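Local coordinates for iron-binding protein (Staphylococcus epidermidis, PDB 4M7O), which probably binds an iron-containing ligand as the extracytoplasmic solute-binding component of an uptake system, at residues Ser153-His158 with Asp270-Ile275; Asp141-Asn146 with Pro262-Gly267. All blocks are in the same frame, centred on the assembly; numbering follows the deposited sequence.

In the fold
Both contacts join the same two elements: helix 264-275 near the C-terminus and helix 133-152 with the loop that follows it. Helix 133-152 leads from the half of the molecule with the parallel five-stranded sheet to the half with the mixed sheet, consistent with the single long connecting helix of helical-backbone periplasmic binding proteins. Contact 2 is mostly buried, its centre about 13 Å from the chain centre, and combines close nonpolar packing with two water bridges and no direct hydrogen bond. Contact 1, about 16 Å away between centres, lies at the surface, where one arginine makes direct hydrogen bonds to the loop backbone.

Contact 1: residues Ser153-His158 with Asp270-Ile275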
loop_
_atom_site.group_PDB
_atom_site.type_symbol
_atom_site.label_atom_id
_atom_site.label_comp_id
_atom_site.label_asym_id
_atom_site.label_seq_id
_atom_site.Cartn_x
_atom_site.Cartn_y
_atom_site.Cartn_z
ATOM N N SER A 153 -14.178 -9.596 -12.390
ATOM C CA SER A 153 -14.139 -8.961 -13.701
ATOM C C SER A 153 -13.019 -9.536 -14.559
ATOM O O SER A 153 -12.861 -9.145 -15.712
ATOM C CB SER A 153 -13.926 -7.460 -13.551
ATOM O OG SER A 153 -12.628 -7.205 -13.046
ATOM N N VAL A 154 -12.294 -10.500 -14.032
ATOM C CA VAL A 154 -11.219 -11.127 -14.778
ATOM C C VAL A 154 -11.803 -12.145 -15.731
ATOM O O VAL A 154 -12.495 -13.029 -15.325
ATOM C CB VAL A 154 -10.229 -11.831 -13.844
ATOM C CG1 VAL A 154 -9.224 -12.656 -14.624
ATOM C CG2 VAL A 154 -9.529 -10.823 -12.954
ATOM N N PRO A 155 -11.488 -12.028 -17.001
ATOM C CA PRO A 155 -12.096 -12.920 -18.011
ATOM C C PRO A 155 -11.912 -14.420 -17.711
ATOM O O PRO A 155 -10.781 -14.866 -17.492
ATOM C CB PRO A 155 -11.369 -12.541 -19.309
ATOM C CG PRO A 155 -10.904 -11.134 -19.085
ATOM C CD PRO A 155 -10.585 -11.031 -17.609
ATOM N N LYS A 156 -13.019 -15.169 -17.711
ATOM C CA LYS A 156 -13.040 -16.587 -17.327
ATOM C C LYS A 156 -11.989 -17.419 -18.056
ATOM O O LYS A 156 -11.274 -18.219 -17.445
ATOM C CB LYS A 156 -14.432 -17.184 -17.555
ATOM N N HIS A 157 -11.902 -17.222 -19.365
ATOM C CA HIS A 157 -10.825 -17.809 -20.140
ATOM C C HIS A 157 -9.781 -16.737 -20.419
ATOM O O HIS A 157 -10.104 -15.659 -20.926
ATOM C CB HIS A 157 -11.353 -18.404 -21.449
ATOM N N HIS A 158 -8.536 -17.031 -20.063
ATOM C CA HIS A 158 -7.414 -16.149 -20.371
ATOM C C HIS A 158 -6.119 -16.954 -20.408
ATOM O O HIS A 158 -6.019 -18.008 -19.779
ATOM C CB HIS A 158 -7.310 -15.023 -19.341
ATOM C CG HIS A 158 -7.069 -15.506 -17.945
ATOM N ND1 HIS A 158 -5.811 -15.811 -17.470
ATOM C CD2 HIS A 158 -7.926 -15.743 -16.924
ATOM C CE1 HIS A 158 -5.904 -16.209 -16.212
ATOM N NE2 HIS A 158 -7.175 -16.177 -15.858
ATOM N N ASP A 270 -6.430 -1.198 -10.977
ATOM C CA ASP A 270 -5.357 -0.647 -11.802
ATOM C C ASP A 270 -4.480 -1.770 -12.314
ATOM O O ASP A 270 -4.195 -1.851 -13.504
ATOM C CB ASP A 270 -4.510 0.347 -11.002
ATOM C CG ASP A 270 -5.210 1.674 -10.799
ATOM O OD1 ASP A 270 -6.266 1.886 -11.434
ATOM O OD2 ASP A 270 -4.700 2.512 -10.020
ATOM N N LEU A 271 -4.069 -2.635 -11.393
ATOM C CA LEU A 271 -3.239 -3.793 -11.707
ATOM C C LEU A 271 -3.944 -4.721 -12.695
ATOM O O LEU A 271 -3.318 -5.260 -13.611
ATOM C CB LEU A 271 -2.880 -4.545 -10.420
ATOM C CG LEU A 271 -1.486 -5.171 -10.372
ATOM C CD1 LEU A 271 -0.429 -4.105 -10.600
ATOM C CD2 LEU A 271 -1.261 -5.857 -9.037
ATOM N N ARG A 272 -5.252 -4.889 -12.522
ATOM C CA ARG A 272 -6.044 -5.719 -13.424
ATOM C C ARG A 272 -5.999 -5.202 -14.865
ATOM O O ARG A 272 -5.814 -5.976 -15.812
ATOM C CB ARG A 272 -7.497 -5.778 -12.946
ATOM C CG ARG A 272 -8.385 -6.652 -13.825
ATOM C CD ARG A 272 -9.659 -5.938 -14.208
ATOM N NE ARG A 272 -10.415 -6.706 -15.195
ATOM C CZ ARG A 272 -10.200 -6.651 -16.506
ATOM N NH1 ARG A 272 -10.930 -7.385 -17.335
ATOM N NH2 ARG A 272 -9.251 -5.856 -16.986
ATOM N N ASP A 273 -6.159 -3.893 -15.026
ATOM C CA ASP A 273 -6.213 -3.291 -16.352
ATOM C C ASP A 273 -4.838 -3.241 -17.026
ATOM O O ASP A 273 -4.749 -2.958 -18.218
ATOM C CB ASP A 273 -6.853 -1.890 -16.298
ATOM C CG ASP A 273 -8.328 -1.917 -15.858
ATOM O OD1 ASP A 273 -8.953 -3.002 -15.852
ATOM O OD2 ASP A 273 -8.869 -0.836 -15.525
ATOM N N ASP A 274 -3.767 -3.511 -16.272
ATOM C CA ASP A 274 -2.424 -3.615 -16.855
ATOM C C ASP A 274 -2.120 -5.046 -17.301
ATOM O O ASP A 274 -1.295 -5.278 -18.185
ATOM C CB ASP A 274 -1.355 -3.143 -15.865
ATOM C CG ASP A 274 -1.330 -1.629 -15.701
ATOM O OD1 ASP A 274 -1.895 -0.920 -16.557
ATOM O OD2 ASP A 274 -0.732 -1.144 -14.718
ATOM N N ILE A 275 -2.808 -5.998 -16.684
ATOM C CA ILE A 275 -2.597 -7.412 -16.952
ATOM C C ILE A 275 -3.567 -7.880 -18.036
ATOM O O ILE A 275 -3.219 -8.683 -18.902
ATOM C CB ILE A 275 -2.800 -8.229 -15.659
ATOM C CG1 ILE A 275 -1.725 -7.852 -14.635
ATOM C CG2 ILE A 275 -2.746 -9.716 -15.935
ATOM C CD1 ILE A 275 -1.965 -8.433 -13.265
#
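R272 extends from helix 264-275 to S153, the first residue beyond helix 133-152, with CG anti to its backbone N (chi1 -179°) and the chain bent at chi2. Three hydrogen bonds of unequal quality join them. The strongest runs from NH1 of R272 to O of S153, 3.1 Å long and nearly straight at the hydrogen (164°). This oxygen lies in the guanidinium plane, whereas the donor stands 39° above the carbonyl plane. NE of R272 adds two weak bonds, one to the same O of S153 at 3.5 Å and one to OG of S153 at 3.1 Å; that hydroxyl is also bonded to O of I150.

The salt bridge lies within helix 264-275: NH2 of R272 meets OD1 of D273 at 3.1 Å, though the hydrogen bond within it is weak. NH2 also bonds weakly to O of Y276.

Van der Waals contact is slight: CD of P155 comes within 3.7 Å of NH1 of R272, neither over its face nor at its edge, and CG2 of V154 is 4.4 Å from CG of R272.

The cationic group would probably offset some negative potential at the C-terminal end of helix 133-152, and D273 would partly balance its charge.

Contact 2: residues Asp141-Asn146 with Pro262-Gly267; sequences DETKHN and PRIDEG
T143 and I264 form the buried, close-packed part of this contact, their side chains crossing at about a right angle. CG2 of T143 lies 3.7 Å from CD1 of I264 and almost as near its CG1. The threonine methyl is placed there by chi1 of -56°, which sets CG2 anti to the backbone N and leaves OG1 beside that N, where it hydrogen-bonds to O of L139 one turn earlier. Y120 and F123 of helix 116-129 also pack on T143, and V147 on I264.

Packing is equally close between N146 and D265, although both are partly exposed: CB of N146 sits 3.6 Å from CG of D265, so methylene carbon meets carboxylate without a hydrogen bond between the side chains.

Water fills the looser polar margins. OG1 of T143 and O of P262 are 4.0 Å apart; one water bridges them, at 2.9 Å from O of P262, and also bonds to OE2 of E142, whose carboxylate is paired with R38 of helix 30-38. A second water donates to O of N146 and, at 2.9 Å, to OD2 of D265.

The chemistry implies a helix interface whose direct contacts are van der Waals, while water reconciles oxygens that face one another: carbonyls, carboxylates and a hydroxyl already engaged within its own helix.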
loop_
_atom_site.group_PDB
_atom_site.type_symbol
_atom_site.label_atom_id
_atom_site.label_comp_id
_atom_site.label_asym_id
_atom_site.label_seq_id
_atom_site.Cartn_x
_atom_site.Cartn_y
_atom_site.Cartn_z
ATOM N N ASP A 141 -16.841 -5.712 5.085
ATOM C CA ASP A 141 -17.807 -6.309 4.165
ATOM C C ASP A 141 -17.948 -5.531 2.860
ATOM O O ASP A 141 -18.025 -6.123 1.787
ATOM C CB ASP A 141 -19.169 -6.461 4.841
ATOM C CG ASP A 141 -19.159 -7.509 5.936
ATOM O OD1 ASP A 141 -18.305 -8.422 5.876
ATOM O OD2 ASP A 141 -20.009 -7.422 6.851
ATOM N N GLU A 142 -17.974 -4.205 2.946
ATOM C CA GLU A 142 -18.142 -3.387 1.754
ATOM C C GLU A 142 -16.882 -3.431 0.905
ATOM O O GLU A 142 -16.939 -3.433 -0.331
ATOM C CB GLU A 142 -18.485 -1.945 2.126
ATOM C CG GLU A 142 -19.001 -1.134 0.955
ATOM C CD GLU A 142 -18.235 0.153 0.750
ATOM O OE1 GLU A 142 -18.697 1.003 -0.042
ATOM O OE2 GLU A 142 -17.165 0.313 1.375
ATOM N N THR A 143 -15.737 -3.481 1.574
ATOM C CA THR A 143 -14.473 -3.538 0.869
ATOM C C THR A 143 -14.309 -4.891 0.162
ATOM O O THR A 143 -13.838 -4.945 -0.973
ATOM C CB THR A 143 -13.309 -3.279 1.819
ATOM O OG1 THR A 143 -13.502 -2.012 2.468
ATOM C CG2 THR A 143 -12.011 -3.259 1.051
ATOM N N LYS A 144 -14.717 -5.974 0.822
ATOM C CA LYS A 144 -14.717 -7.287 0.191
ATOM C C LYS A 144 -15.579 -7.257 -1.064
ATOM O O LYS A 144 -15.194 -7.790 -2.101
ATOM C CB LYS A 144 -15.255 -8.349 1.152
ATOM C CG LYS A 144 -14.211 -8.952 2.071
ATOM C CD LYS A 144 -14.848 -9.821 3.158
ATOM C CE LYS A 144 -13.783 -10.464 4.053
ATOM N NZ LYS A 144 -14.372 -11.213 5.201
ATOM N N HIS A 145 -16.748 -6.627 -0.967
ATOM C CA HIS A 145 -17.663 -6.551 -2.097
ATOM C C HIS A 145 -16.994 -5.899 -3.305
ATOM O O HIS A 145 -17.078 -6.397 -4.418
ATOM C CB HIS A 145 -18.927 -5.779 -1.725
ATOM C CG HIS A 145 -19.864 -5.578 -2.875
ATOM N ND1 HIS A 145 -20.628 -6.600 -3.403
ATOM C CD2 HIS A 145 -20.151 -4.478 -3.608
ATOM C CE1 HIS A 145 -21.350 -6.134 -4.407
ATOM N NE2 HIS A 145 -21.080 -4.850 -4.553
ATOM N N ASN A 146 -16.320 -4.781 -3.081
ATOM C CA ASN A 146 -15.672 -4.079 -4.178
ATOM C C ASN A 146 -14.502 -4.857 -4.748
ATOM O O ASN A 146 -14.289 -4.861 -5.962
ATOM C CB ASN A 146 -15.219 -2.692 -3.721
ATOM C CG ASN A 146 -16.381 -1.825 -3.295
ATOM O OD1 ASN A 146 -17.479 -1.940 -3.837
ATOM N ND2 ASN A 146 -16.147 -0.954 -2.326
ATOM N N PRO A 262 -9.263 1.532 2.719
ATOM C CA PRO A 262 -10.573 1.143 2.196
ATOM C C PRO A 262 -10.668 1.210 0.675
ATOM O O PRO A 262 -11.638 0.684 0.131
ATOM C CB PRO A 262 -11.510 2.189 2.811
ATOM C CG PRO A 262 -10.779 2.657 4.046
ATOM C CD PRO A 262 -9.357 2.697 3.610
ATOM N N ARG A 263 -9.706 1.834 -0.002
ATOM C CA ARG A 263 -9.779 1.932 -1.462
ATOM C C ARG A 263 -8.852 0.951 -2.199
ATOM O O ARG A 263 -8.500 1.179 -3.357
ATOM C CB ARG A 263 -9.548 3.387 -1.918
ATOM C CG ARG A 263 -10.577 4.399 -1.365
ATOM C CD ARG A 263 -10.245 5.836 -1.778
ATOM N NE ARG A 263 -8.965 6.284 -1.223
ATOM C CZ ARG A 263 -8.050 6.980 -1.896
ATOM N NH1 ARG A 263 -8.268 7.330 -3.155
ATOM N NH2 ARG A 263 -6.916 7.332 -1.304
ATOM N N ILE A 264 -8.488 -0.156 -1.548
ATOM C CA ILE A 264 -7.652 -1.174 -2.192
ATOM C C ILE A 264 -8.238 -1.742 -3.472
ATOM O O ILE A 264 -7.497 -2.254 -4.315
ATOM C CB ILE A 264 -7.386 -2.404 -1.306
ATOM C CG1 ILE A 264 -8.604 -2.717 -0.446
ATOM C CG2 ILE A 264 -6.130 -2.228 -0.477
ATOM C CD1 ILE A 264 -8.502 -4.037 0.265
ATOM N N ASP A 265 -9.564 -1.708 -3.605
ATOM C CA ASP A 265 -10.186 -2.241 -4.812
ATOM C C ASP A 265 -9.750 -1.425 -6.029
ATOM O O ASP A 265 -9.564 -1.967 -7.121
ATOM C CB ASP A 265 -11.713 -2.254 -4.691
ATOM C CG ASP A 265 -12.307 -0.854 -4.649
ATOM O OD1 ASP A 265 -12.058 -0.143 -3.661
ATOM O OD2 ASP A 265 -13.023 -0.468 -5.600
ATOM N N GLU A 266 -9.565 -0.125 -5.832
ATOM C CA GLU A 266 -9.128 0.737 -6.916
ATOM C C GLU A 266 -7.700 0.371 -7.334
ATOM O O GLU A 266 -7.402 0.271 -8.527
ATOM C CB GLU A 266 -9.276 2.205 -6.513
ATOM C CG GLU A 266 -10.712 2.544 -6.094
ATOM C CD GLU A 266 -10.868 3.939 -5.497
ATOM O OE1 GLU A 266 -9.866 4.693 -5.464
ATOM O OE2 GLU A 266 -11.996 4.278 -5.057
ATOM N N GLY A 267 -6.830 0.133 -6.360
ATOM C CA GLY A 267 -5.479 -0.318 -6.648
ATOM C C GLY A 267 -5.473 -1.651 -7.371
ATOM O O GLY A 267 -4.765 -1.820 -8.369
HETATM O O HOH W 1 -14.368 0.339 1.016
HETATM O O HOH W 2 -14.648 -2.227 -7.212
#